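Local atomic coordinates of probable flavin reductase (Sinorhizobium meliloti, PDB entry 3RH7), a protein that binds flavin mononucleotide in a split-barrel domain and probably reduces flavins such as riboflavin with NADPH. Residues Glu74-Ala79 and Cys130-Ile135; Ala83-Ser88 and Pro119-Val124; Leu87-Lys92 and Gly155-Gly160; Leu204-Cys209 and Ser281-Ile286; Leu268-Leu273 and Asn288-Glu293. All blocks are in the same frame, centred on the assembly; numbering follows the deposited sequence.

Contact 1 (Glu74-Ala79 and Cys130-Ile135); sequences ESMTSA and CSMQDI
Met132, a selenomethionine, carries the contact between the helical turn 74-78 and the strand 130-135. Its contacts with the helix end are of two kinds. The first sets the selenium end against backbone oxygens: Met132 SE lies 3.3 Å from Ala79 O, and Met132 CE lies 3.3 Å from Met76 O. No hydrogen bond crosses; these are packing contacts. The second kind is apolar. Met132 CE meets CE of Met76, also a selenomethionine, at 3.9 Å. Met76 reaches this point because its CG stands anti to the backbone N (chi1 -160°) and the chain then bends at chi2 and again at chi3.

The contact joins helix 73-78 to strand 126-138 of the FMN-binding split barrel. Met76 also packs on Phe82 and Leu66, and its side chain is about 7 Å from the bound FMN. Leu66 is itself an FMN-binding residue.

Further along, Ile135 offers only its CD1. Ile135 CD1 sits 3.4 Å from Thr77 O and 4.0 Å from Thr77 CB, the two side chains crossing at about a right angle. Thr77 OG1 is hydrogen-bonded back to Tyr73 O within the helix.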
# COMPACT_ATOMS: atom_id res chain seq x y z
N GLU A 74 17.80 -4.61 22.58
CA GLU A 74 18.52 -3.89 23.63
C GLU A 74 19.24 -2.65 23.05
O GLU A 74 19.02 -1.56 23.56
CB GLU A 74 19.51 -4.80 24.37
N SER A 75 20.02 -2.83 21.96
CA SER A 75 20.76 -1.75 21.29
C SER A 75 19.82 -0.61 20.84
O SER A 75 20.11 0.57 21.09
CB SER A 75 21.53 -2.28 20.09
OG SER A 75 22.79 -2.82 20.45
N MSE A 76 18.68 -0.97 20.22
CA MSE A 76 17.67 -0.07 19.69
C MSE A 76 17.01 0.77 20.78
O MSE A 76 17.05 1.99 20.70
CB MSE A 76 16.61 -0.88 18.95
CG MSE A 76 15.80 -0.04 17.97
SE MSE A 76 16.92 0.74 16.58
CE MSE A 76 16.02 2.29 16.32
N THR A 77 16.37 0.11 21.77
CA THR A 77 15.69 0.79 22.88
C THR A 77 16.67 1.70 23.65
O THR A 77 16.28 2.80 24.08
CB THR A 77 15.00 -0.23 23.79
OG1 THR A 77 15.91 -1.28 24.10
CG2 THR A 77 13.75 -0.80 23.17
N SER A 78 17.94 1.28 23.77
CA SER A 78 19.00 2.03 24.45
C SER A 78 19.43 3.27 23.64
O SER A 78 19.86 4.24 24.26
CB SER A 78 20.21 1.15 24.73
OG SER A 78 19.88 0.06 25.59
N ALA A 79 19.32 3.23 22.28
CA ALA A 79 19.68 4.34 21.39
C ALA A 79 18.79 5.54 21.64
O ALA A 79 17.65 5.38 22.09
CB ALA A 79 19.58 3.92 19.93
N CYS A 130 15.17 10.99 13.52
CA CYS A 130 14.36 11.09 14.73
C CYS A 130 15.20 11.13 16.00
O CYS A 130 16.41 10.94 16.00
CB CYS A 130 13.34 9.96 14.78
SG CYS A 130 12.03 10.07 13.52
N SER A 131 14.51 11.48 17.06
CA SER A 131 14.94 11.50 18.44
C SER A 131 13.85 10.78 19.17
O SER A 131 12.67 11.09 18.95
CB SER A 131 15.12 12.94 18.92
OG SER A 131 13.88 13.58 19.15
N MSE A 132 14.20 9.76 19.97
CA MSE A 132 13.22 8.99 20.70
C MSE A 132 12.54 9.79 21.77
O MSE A 132 13.20 10.44 22.59
CB MSE A 132 13.85 7.77 21.32
CG MSE A 132 13.45 6.52 20.60
SE MSE A 132 14.56 5.03 21.12
CE MSE A 132 15.14 4.40 19.43
N GLN A 133 11.20 9.80 21.72
CA GLN A 133 10.36 10.49 22.68
C GLN A 133 10.04 9.48 23.75
O GLN A 133 10.50 9.62 24.88
CB GLN A 133 9.10 11.06 22.01
CG GLN A 133 9.33 12.37 21.29
CD GLN A 133 8.72 13.58 21.97
OE1 GLN A 133 9.31 14.67 21.98
NE2 GLN A 133 7.50 13.44 22.52
N ASP A 134 9.35 8.40 23.38
CA ASP A 134 8.95 7.38 24.32
C ASP A 134 8.99 5.99 23.68
O ASP A 134 9.00 5.86 22.45
CB ASP A 134 7.53 7.70 24.84
CG ASP A 134 7.09 6.97 26.12
OD1 ASP A 134 7.97 6.71 26.98
OD2 ASP A 134 5.87 6.75 26.29
N ILE A 135 9.07 4.95 24.51
CA ILE A 135 9.01 3.53 24.16
C ILE A 135 7.84 2.96 24.98
O ILE A 135 7.88 2.97 26.22
CB ILE A 135 10.34 2.76 24.35
CG1 ILE A 135 11.45 3.37 23.49
CG2 ILE A 135 10.16 1.26 24.01
CD1 ILE A 135 12.86 3.10 23.97

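Contact 2 (Ala83-Ser88 and Pro119-Val124); sequences AINVLS and PIFSDV
The tight part of this contact is the Asn85 amide, which bridges two backbone groups of the strand 119-121 and lies on the ring of Phe121. Asn85 OD1 accepts from Phe121 N at 2.8 Å, nearly straight at 169°, with the donor well above the carbonyl plane of the amide. Asn85 ND2 gives a hydrogen to Pro119 O at 3.1 Å, and this bond lies in the amide plane. Two bonds therefore fix the rotation of the amide. The same group is stacked on the Phe121 ring, the planes 9° apart, with ND2 over the ring centre. Leu87 CD2 touches the ring at its edge, 4.2 Å from CD2 of Phe121.

Strand 81-86 belongs to the main sheet of the split-barrel domain. Strand 119-121 runs nearly parallel to it, 11° apart, but the axes are 7.3 Å apart and side chains, not a backbone ladder, join them. Thr36 OG1 also bonds to Pro119 O, and the ring of Phe98, an FMN-binding residue, meets the Phe121 ring at a slant.

The end at 122-124 is looser and closer to solvent. Asp123 is exposed, and its side chain leads away. The backbone O of Asp123 still accepts from Ser88 OG at 2.9 Å. Beside it Val124 is buried, with Val124 CB 3.4 Å from Val86 O. Val86 also packs on Phe28 of the second subunit. At the opposite end Ala83 CB makes a thin apolar touch with Ile120 CD1.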
# COMPACT_ATOMS: atom_id res chain seq x y z
N ALA A 83 16.56 6.61 12.62
CA ALA A 83 16.11 7.12 11.34
C ALA A 83 15.18 6.14 10.66
O ALA A 83 15.36 4.93 10.78
CB ALA A 83 17.29 7.44 10.44
N ILE A 84 14.20 6.66 9.93
CA ILE A 84 13.27 5.81 9.20
C ILE A 84 13.54 5.96 7.70
O ILE A 84 13.37 7.06 7.16
CB ILE A 84 11.81 6.16 9.59
CG1 ILE A 84 11.48 5.68 11.01
CG2 ILE A 84 10.80 5.66 8.55
CD1 ILE A 84 11.26 4.23 11.22
N ASN A 85 13.97 4.87 7.02
CA ASN A 85 14.21 4.94 5.57
C ASN A 85 13.05 4.27 4.82
O ASN A 85 12.94 3.03 4.85
CB ASN A 85 15.55 4.29 5.19
CG ASN A 85 16.77 5.06 5.61
OD1 ASN A 85 17.23 5.94 4.90
ND2 ASN A 85 17.36 4.68 6.73
N VAL A 86 12.17 5.10 4.17
CA VAL A 86 10.99 4.64 3.39
C VAL A 86 11.57 4.20 2.01
O VAL A 86 11.97 5.04 1.20
CB VAL A 86 9.88 5.74 3.33
CG1 VAL A 86 8.66 5.30 2.54
CG2 VAL A 86 9.46 6.17 4.72
N LEU A 87 11.71 2.89 1.81
CA LEU A 87 12.34 2.31 0.62
C LEU A 87 11.59 2.59 -0.68
O LEU A 87 10.38 2.70 -0.67
CB LEU A 87 12.51 0.80 0.81
CG LEU A 87 13.29 0.31 2.02
CD1 LEU A 87 13.32 -1.18 2.02
CD2 LEU A 87 14.75 0.84 2.03
N SER A 88 12.30 2.71 -1.80
CA SER A 88 11.66 2.96 -3.09
C SER A 88 11.39 1.64 -3.88
O SER A 88 11.78 0.56 -3.40
CB SER A 88 12.54 3.90 -3.91
OG SER A 88 13.71 3.20 -4.26
N PRO A 119 22.08 6.25 10.14
CA PRO A 119 22.29 5.77 8.77
C PRO A 119 21.12 6.10 7.84
O PRO A 119 20.03 5.57 8.02
CB PRO A 119 22.48 4.26 8.95
CG PRO A 119 22.75 4.06 10.38
CD PRO A 119 21.97 5.12 11.07
N ILE A 120 21.35 7.03 6.88
CA ILE A 120 20.42 7.48 5.83
C ILE A 120 20.77 6.77 4.52
O ILE A 120 21.88 6.95 4.02
CB ILE A 120 20.51 9.02 5.65
CG1 ILE A 120 20.29 9.83 6.95
CG2 ILE A 120 19.64 9.50 4.47
CD1 ILE A 120 19.00 9.71 7.53
N PHE A 121 19.83 5.99 3.95
CA PHE A 121 20.08 5.27 2.70
C PHE A 121 19.85 6.13 1.48
O PHE A 121 19.01 7.04 1.49
CB PHE A 121 19.21 4.01 2.60
CG PHE A 121 19.32 2.95 3.66
CD1 PHE A 121 20.36 2.97 4.58
CD2 PHE A 121 18.40 1.92 3.73
CE1 PHE A 121 20.45 2.00 5.57
CE2 PHE A 121 18.49 0.94 4.71
CZ PHE A 121 19.52 0.98 5.63
N SER A 122 20.57 5.84 0.42
CA SER A 122 20.42 6.60 -0.81
C SER A 122 19.33 5.99 -1.70
O SER A 122 18.92 4.84 -1.50
CB SER A 122 21.74 6.72 -1.56
OG SER A 122 22.27 5.43 -1.81
N ASP A 123 18.81 6.80 -2.62
CA ASP A 123 17.75 6.44 -3.57
C ASP A 123 16.44 5.99 -2.84
O ASP A 123 15.64 5.25 -3.42
CB ASP A 123 18.23 5.37 -4.59
CG ASP A 123 19.66 5.57 -5.12
OD1 ASP A 123 19.96 6.68 -5.61
OD2 ASP A 123 20.47 4.61 -5.02
N VAL A 124 16.19 6.48 -1.60
CA VAL A 124 14.99 6.11 -0.85
C VAL A 124 13.84 6.98 -1.30
O VAL A 124 14.07 8.01 -1.93
CB VAL A 124 15.18 6.14 0.68
CG1 VAL A 124 16.24 5.15 1.12
CG2 VAL A 124 15.47 7.53 1.22

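Contact 3 (Leu87-Lys92 and Gly155-Gly160); sequences LSETQK and GLNGLG
Two backbone hydrogen bonds tie Leu87 to Leu159 and Glu89 to Asn157. Leu159 N gives a hydrogen to Leu87 O at 2.9 Å, close to straight at 166°. Two residues on, Glu89 N gives one to Asn157 O at 3.0 Å, more bent at 144°. The pair makes a single beta bridge, with Ser88 CA and Gly158 CA 3.9 Å apart.

Side chains close in around this bridge. Leu159 CB lies 3.2 Å from Ser88 O. Leu159 CG points straight away from its backbone N (chi1 175°), which takes the two methyls towards Lys92. Leu159 CD2 also touches Leu87 CD1 at 4.2 Å. Glu89 and Asn157 run side by side, with Glu89 CD 3.7 Å from Asn157 CB and their flat ends steeply turned against each other.

A second shell holds the bend. Ser88 to Gln91 make a type I turn, and Gln91 OE1 takes the Ser88 N hydrogen at 2.7 Å. Gln91 is the N-cap residue of helix 92-97. Glu89 OE2 accepts from Arg170 N, and Asn157 ND2 bonds to Ile234 O of the second subunit.

In the split-barrel domain, the loop after strand 81-86 here meets the loop between strands 141-153 and 160-162. The Leu159 side chain is about 7 Å from the FMN. Both hydrogen bonds that cross are backbone to backbone, and Leu159 supplies the apolar packing. This leaves the Asn157 amide to serve the dimer interface and the Glu89 carboxylate the start of helix 169-181.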
# COMPACT_ATOMS: atom_id res chain seq x y z
N LEU A 87 11.71 2.89 1.81
CA LEU A 87 12.34 2.31 0.62
C LEU A 87 11.59 2.59 -0.68
O LEU A 87 10.38 2.70 -0.67
CB LEU A 87 12.51 0.80 0.81
CG LEU A 87 13.29 0.31 2.02
CD1 LEU A 87 13.32 -1.18 2.02
CD2 LEU A 87 14.75 0.84 2.03
N SER A 88 12.30 2.71 -1.80
CA SER A 88 11.66 2.96 -3.09
C SER A 88 11.39 1.64 -3.88
O SER A 88 11.78 0.56 -3.40
CB SER A 88 12.54 3.90 -3.91
OG SER A 88 13.71 3.20 -4.26
N GLU A 89 10.71 1.71 -5.06
CA GLU A 89 10.36 0.55 -5.92
C GLU A 89 11.50 -0.42 -6.19
O GLU A 89 11.26 -1.63 -6.34
CB GLU A 89 9.93 1.04 -7.30
CG GLU A 89 8.55 1.58 -7.45
CD GLU A 89 8.30 2.06 -8.86
OE1 GLU A 89 9.20 2.73 -9.44
OE2 GLU A 89 7.22 1.78 -9.40
N THR A 90 12.71 0.12 -6.36
CA THR A 90 13.91 -0.63 -6.73
C THR A 90 14.64 -1.25 -5.53
O THR A 90 15.63 -1.97 -5.72
CB THR A 90 14.87 0.31 -7.48
OG1 THR A 90 15.29 1.37 -6.61
CG2 THR A 90 14.25 0.89 -8.75
N GLN A 91 14.17 -0.96 -4.29
CA GLN A 91 14.88 -1.39 -3.09
C GLN A 91 14.27 -2.62 -2.44
O GLN A 91 14.36 -2.76 -1.19
CB GLN A 91 15.00 -0.23 -2.08
CG GLN A 91 16.08 0.79 -2.49
CD GLN A 91 15.96 2.13 -1.79
OE1 GLN A 91 14.92 2.51 -1.19
NE2 GLN A 91 17.04 2.90 -1.90
N LYS A 92 13.74 -3.56 -3.28
CA LYS A 92 13.17 -4.81 -2.76
C LYS A 92 14.25 -5.58 -1.96
O LYS A 92 13.98 -6.06 -0.86
CB LYS A 92 12.60 -5.65 -3.92
CG LYS A 92 12.03 -7.01 -3.53
CD LYS A 92 11.74 -7.91 -4.74
CE LYS A 92 12.23 -9.31 -4.52
NZ LYS A 92 12.35 -10.05 -5.80
N GLY A 155 10.58 12.48 -5.10
CA GLY A 155 9.27 12.09 -5.63
C GLY A 155 9.10 10.60 -5.80
O GLY A 155 7.97 10.12 -5.97
N LEU A 156 10.24 9.86 -5.70
CA LEU A 156 10.41 8.42 -5.87
C LEU A 156 9.28 7.61 -5.28
O LEU A 156 8.87 7.83 -4.13
CB LEU A 156 11.73 7.93 -5.27
CG LEU A 156 13.01 8.40 -5.95
CD1 LEU A 156 14.22 7.81 -5.28
CD2 LEU A 156 13.01 8.11 -7.42
N ASN A 157 8.78 6.66 -6.10
CA ASN A 157 7.72 5.75 -5.71
C ASN A 157 8.26 4.81 -4.70
O ASN A 157 9.39 4.34 -4.83
CB ASN A 157 7.20 4.97 -6.91
CG ASN A 157 6.44 5.81 -7.91
OD1 ASN A 157 5.67 6.72 -7.54
ND2 ASN A 157 6.67 5.51 -9.18
N GLY A 158 7.46 4.53 -3.69
CA GLY A 158 7.90 3.65 -2.63
C GLY A 158 7.62 2.20 -2.88
O GLY A 158 6.69 1.85 -3.63
N LEU A 159 8.44 1.33 -2.26
CA LEU A 159 8.25 -0.12 -2.26
C LEU A 159 7.06 -0.36 -1.39
O LEU A 159 6.90 0.36 -0.38
CB LEU A 159 9.51 -0.85 -1.72
CG LEU A 159 9.44 -2.37 -1.55
CD1 LEU A 159 9.53 -3.11 -2.90
CD2 LEU A 159 10.56 -2.85 -0.67
N GLY A 160 6.20 -1.27 -1.82
CA GLY A 160 5.00 -1.62 -1.06
C GLY A 160 5.02 -3.07 -0.64
O GLY A 160 5.75 -3.86 -1.22

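Contact 4 (Leu204-Cys209 and Ser281-Ile286); sequences LSLPNC and SATADI
The first torsions of Thr283 and Leu206 bring their side chains together. In Thr283 the methyl CG2 sits trans to the residue's own nitrogen and faces the segment 204-209. Leu206 has CG opposite the carbonyl carbon (chi1 -85°), and its chain then extends at chi2 to carry CD1 towards the helix 281-286.

The Thr283 methyl is the main point of touch. Thr283 CG2 lies 3.6 Å from Leu206 N and 3.8 Å from Leu206 CG. The two side chains slide past each other in opposite directions, so contact is made along their flanks. Thr283 OG1 takes no part in this face and bonds to Ser280 OG.

One helical turn on, Ile286 adds a second apolar touch. Ile286 CG2 meets Leu206 CD1 at 3.6 Å. The Leu206 side chain thus bears on two residues from the same side of the helix. No hydrogen bond crosses, and the contact is small and apolar.

The Leu206 backbone is steadied from its own segment. Asn208 ND2 gives a hydrogen to Leu206 O at 3.0 Å, with that oxygen in the plane of the amide.

The contact lies away from the FMN site. It joins helix 281-292 to the chain leading into strand 208-211, an outermost strand of a mixed four-stranded sheet that also holds strand 232-242. Leu206 also rests on Leu198 of strand 196-198, and Ile286 packs on Tyr238 and Tyr241 of strand 232-242. Next to Leu206, Pro207 packs on Leu224 and Leu227 of helix 216-228.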
# COMPACT_ATOMS: atom_id res chain seq x y z
N LEU A 204 6.73 -29.87 -11.41
CA LEU A 204 5.78 -28.87 -10.97
C LEU A 204 5.86 -27.57 -11.75
O LEU A 204 6.95 -27.05 -12.00
CB LEU A 204 6.01 -28.56 -9.50
CG LEU A 204 5.99 -29.73 -8.55
CD1 LEU A 204 6.40 -29.27 -7.18
CD2 LEU A 204 4.63 -30.41 -8.53
N SER A 205 4.68 -27.03 -12.10
CA SER A 205 4.51 -25.80 -12.87
C SER A 205 3.49 -24.90 -12.21
O SER A 205 2.55 -25.39 -11.59
CB SER A 205 4.04 -26.11 -14.30
OG SER A 205 4.53 -27.36 -14.77
N LEU A 206 3.67 -23.58 -12.35
CA LEU A 206 2.72 -22.64 -11.79
C LEU A 206 1.45 -22.63 -12.64
O LEU A 206 1.54 -22.87 -13.85
CB LEU A 206 3.32 -21.24 -11.71
CG LEU A 206 4.14 -20.94 -10.48
CD1 LEU A 206 4.95 -19.66 -10.69
CD2 LEU A 206 3.25 -20.87 -9.22
N PRO A 207 0.24 -22.40 -12.06
CA PRO A 207 -0.97 -22.39 -12.91
C PRO A 207 -0.90 -21.24 -13.89
O PRO A 207 -0.50 -20.15 -13.49
CB PRO A 207 -2.09 -22.19 -11.89
CG PRO A 207 -1.43 -21.51 -10.73
CD PRO A 207 -0.09 -22.12 -10.65
N ASN A 208 -1.19 -21.50 -15.17
CA ASN A 208 -1.13 -20.41 -16.17
C ASN A 208 -1.94 -20.71 -17.40
O ASN A 208 -2.22 -21.88 -17.70
CB ASN A 208 0.32 -20.14 -16.59
CG ASN A 208 0.93 -21.24 -17.43
OD1 ASN A 208 0.91 -21.18 -18.67
ND2 ASN A 208 1.44 -22.27 -16.78
N CYS A 209 -2.25 -19.64 -18.14
CA CYS A 209 -2.93 -19.70 -19.42
C CYS A 209 -2.49 -18.52 -20.27
O CYS A 209 -2.39 -17.41 -19.75
CB CYS A 209 -4.45 -19.76 -19.26
SG CYS A 209 -5.20 -18.27 -18.54
N SER A 281 13.29 -22.47 -15.35
CA SER A 281 14.14 -21.73 -14.41
C SER A 281 13.34 -20.58 -13.80
O SER A 281 13.45 -20.33 -12.60
CB SER A 281 15.39 -21.20 -15.10
OG SER A 281 15.11 -20.04 -15.87
N ALA A 282 12.52 -19.90 -14.63
CA ALA A 282 11.65 -18.79 -14.25
C ALA A 282 10.71 -19.22 -13.12
O ALA A 282 10.60 -18.50 -12.11
CB ALA A 282 10.84 -18.32 -15.45
N THR A 283 10.08 -20.43 -13.27
CA THR A 283 9.12 -20.99 -12.31
C THR A 283 9.84 -21.15 -10.97
O THR A 283 9.35 -20.66 -9.95
CB THR A 283 8.50 -22.31 -12.82
OG1 THR A 283 8.35 -22.26 -14.24
CG2 THR A 283 7.13 -22.59 -12.20
N ALA A 284 11.05 -21.74 -11.01
CA ALA A 284 11.90 -21.94 -9.85
C ALA A 284 12.28 -20.62 -9.20
O ALA A 284 12.17 -20.52 -7.97
CB ALA A 284 13.14 -22.71 -10.26
N ASP A 285 12.63 -19.60 -9.99
CA ASP A 285 12.97 -18.26 -9.49
C ASP A 285 11.82 -17.68 -8.69
O ASP A 285 12.05 -17.13 -7.62
CB ASP A 285 13.33 -17.31 -10.63
CG ASP A 285 14.68 -17.59 -11.24
OD1 ASP A 285 15.66 -17.66 -10.47
OD2 ASP A 285 14.76 -17.70 -12.49
N ILE A 286 10.57 -17.83 -9.20
CA ILE A 286 9.36 -17.33 -8.57
C ILE A 286 9.12 -18.06 -7.26
O ILE A 286 8.82 -17.42 -6.26
CB ILE A 286 8.16 -17.42 -9.54
CG1 ILE A 286 8.29 -16.37 -10.67
CG2 ILE A 286 6.87 -17.19 -8.81
CD1 ILE A 286 7.68 -16.76 -11.99

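Contact 5 (Leu268-Leu273 and Asn288-Glu293); sequences LRPAEL and NRFVLE
Phe290 and Val291 face Pro270 and Leu273, joining two helical pieces beside the mixed four-stranded sheet that holds strands 184-191 and 232-242. The long helix 281-292 carries the first pair. A short, weakly bonded turn at about 270-273 carries the second.

In chain order, Arg289 comes first and points elsewhere. Arg289 NE makes a salt bridge with Glu293 OE2 at 2.9 Å, just past the end of the helix. NH1 bonds to Tyr238 O, and the guanidinium also makes a cation-pi contact with Tyr238.

Phe290 follows and turns inward. A near-trans first torsion (chi1 158°) brings one ring corner, CE2, to the short turn. Phe290 CE2 lies 3.9 Å from Pro270 CG and 4.0 Å from Leu273 CD1. Both side chains cross that of Phe290 at about a right angle. The ring also packs on Val196 and Val189, residues of strands 196-198 and 184-191.

Val291 is next. Val291 CG1 is the touching branch and meets both partners, 3.8 Å from Pro270 CB and 4.1 Å from Leu273 CD1. Leu273 CD1 therefore serves both Phe290 and Val291.

Glu293 closes the segment. It has left the helix, but its carboxylate reaches back to Arg289. Across the contact, the short turn is tied at its start by Arg269 N, which gives a hydrogen to Glu272 OE2 at 2.8 Å.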
# COMPACT_ATOMS: atom_id res chain seq x y z
N LEU A 268 1.41 -26.58 -2.03
CA LEU A 268 2.61 -27.03 -1.30
C LEU A 268 3.25 -25.95 -0.43
O LEU A 268 3.38 -24.80 -0.85
CB LEU A 268 3.66 -27.61 -2.25
CG LEU A 268 3.16 -28.68 -3.22
CD1 LEU A 268 4.25 -29.05 -4.16
CD2 LEU A 268 2.64 -29.93 -2.50
N ARG A 269 3.59 -26.36 0.80
CA ARG A 269 4.24 -25.53 1.81
C ARG A 269 5.72 -25.43 1.44
O ARG A 269 6.22 -26.36 0.80
CB ARG A 269 4.02 -26.13 3.21
N PRO A 270 6.44 -24.31 1.76
CA PRO A 270 7.87 -24.19 1.36
C PRO A 270 8.71 -25.42 1.71
O PRO A 270 9.56 -25.84 0.92
CB PRO A 270 8.35 -22.96 2.11
CG PRO A 270 7.13 -22.11 2.26
CD PRO A 270 5.99 -23.08 2.45
N ALA A 271 8.42 -26.03 2.87
CA ALA A 271 9.10 -27.22 3.34
C ALA A 271 9.05 -28.37 2.30
O ALA A 271 10.06 -29.03 2.11
CB ALA A 271 8.46 -27.66 4.64
N GLU A 272 7.89 -28.57 1.62
CA GLU A 272 7.66 -29.61 0.60
C GLU A 272 8.37 -29.27 -0.73
O GLU A 272 8.74 -30.18 -1.47
CB GLU A 272 6.15 -29.83 0.33
CG GLU A 272 5.29 -30.05 1.58
CD GLU A 272 3.78 -30.04 1.34
OE1 GLU A 272 3.24 -31.09 0.92
OE2 GLU A 272 3.14 -28.99 1.59
N LEU A 273 8.55 -27.97 -1.01
CA LEU A 273 9.16 -27.45 -2.25
C LEU A 273 10.68 -27.56 -2.30
O LEU A 273 11.26 -27.41 -3.38
CB LEU A 273 8.78 -25.99 -2.44
CG LEU A 273 7.29 -25.72 -2.59
CD1 LEU A 273 7.01 -24.24 -2.45
CD2 LEU A 273 6.78 -26.24 -3.89
N ASN A 288 11.43 -19.70 -5.44
CA ASN A 288 12.53 -19.28 -4.57
C ASN A 288 12.13 -17.97 -3.85
O ASN A 288 12.27 -17.86 -2.63
CB ASN A 288 13.82 -19.08 -5.36
CG ASN A 288 14.50 -20.32 -5.86
OD1 ASN A 288 14.47 -21.40 -5.25
ND2 ASN A 288 15.22 -20.16 -6.98
N ARG A 289 11.59 -17.02 -4.63
CA ARG A 289 11.11 -15.73 -4.14
C ARG A 289 9.96 -15.93 -3.15
O ARG A 289 9.95 -15.29 -2.11
CB ARG A 289 10.67 -14.86 -5.33
CG ARG A 289 10.54 -13.40 -5.00
CD ARG A 289 9.88 -12.63 -6.11
NE ARG A 289 8.97 -11.63 -5.56
CZ ARG A 289 8.33 -10.72 -6.29
NH1 ARG A 289 8.54 -10.63 -7.59
NH2 ARG A 289 7.47 -9.89 -5.71
N PHE A 290 9.00 -16.83 -3.46
CA PHE A 290 7.85 -17.11 -2.60
C PHE A 290 8.32 -17.63 -1.24
O PHE A 290 7.84 -17.12 -0.23
CB PHE A 290 6.89 -18.12 -3.27
CG PHE A 290 5.98 -18.88 -2.33
CD1 PHE A 290 4.82 -18.29 -1.83
CD2 PHE A 290 6.28 -20.18 -1.93
CE1 PHE A 290 3.99 -18.99 -0.95
CE2 PHE A 290 5.46 -20.87 -1.05
CZ PHE A 290 4.31 -20.28 -0.57
N VAL A 291 9.25 -18.63 -1.23
CA VAL A 291 9.76 -19.27 -0.01
C VAL A 291 10.57 -18.26 0.84
O VAL A 291 10.49 -18.32 2.07
CB VAL A 291 10.55 -20.60 -0.25
CG1 VAL A 291 9.78 -21.56 -1.13
CG2 VAL A 291 11.94 -20.39 -0.80
N LEU A 292 11.31 -17.33 0.19
CA LEU A 292 12.09 -16.31 0.87
C LEU A 292 11.15 -15.23 1.49
O LEU A 292 11.36 -14.85 2.64
CB LEU A 292 13.09 -15.69 -0.11
CG LEU A 292 13.90 -14.47 0.39
CD1 LEU A 292 15.19 -14.89 1.06
CD2 LEU A 292 14.24 -13.54 -0.77
N GLU A 293 10.09 -14.79 0.75
CA GLU A 293 9.10 -13.80 1.18
C GLU A 293 8.09 -14.42 2.21
O GLU A 293 7.19 -13.72 2.74
CB GLU A 293 8.40 -13.18 -0.05
CG GLU A 293 9.37 -12.41 -0.94
CD GLU A 293 8.87 -11.64 -2.15
OE1 GLU A 293 7.63 -11.58 -2.38
OE2 GLU A 293 9.74 -11.08 -2.86

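Overall arrangement
Contacts 1, 2 and 3 lie in the flavin reductase region. Contacts 4 and 5 lie in the later part of the chain. Contacts 1 and 2 reach the same sheet through the neighbouring strands 81-86 and 126-138, with centres 18 Å apart. Contacts 2 and 3 share Leu87 and Ser88, and their centres are 10 Å apart. Leu87 and Leu159 come within about 8 and 7 Å of the bound FMN by their side chains. Contacts 4 and 5 both use helix 281-292, and their centres are 12 Å apart. Contact 3 meets contact 5 where Lys92 packs against Arg289 and Glu293. The side chain of Phe290 in contact 5 lies about 13 Å from the FMN.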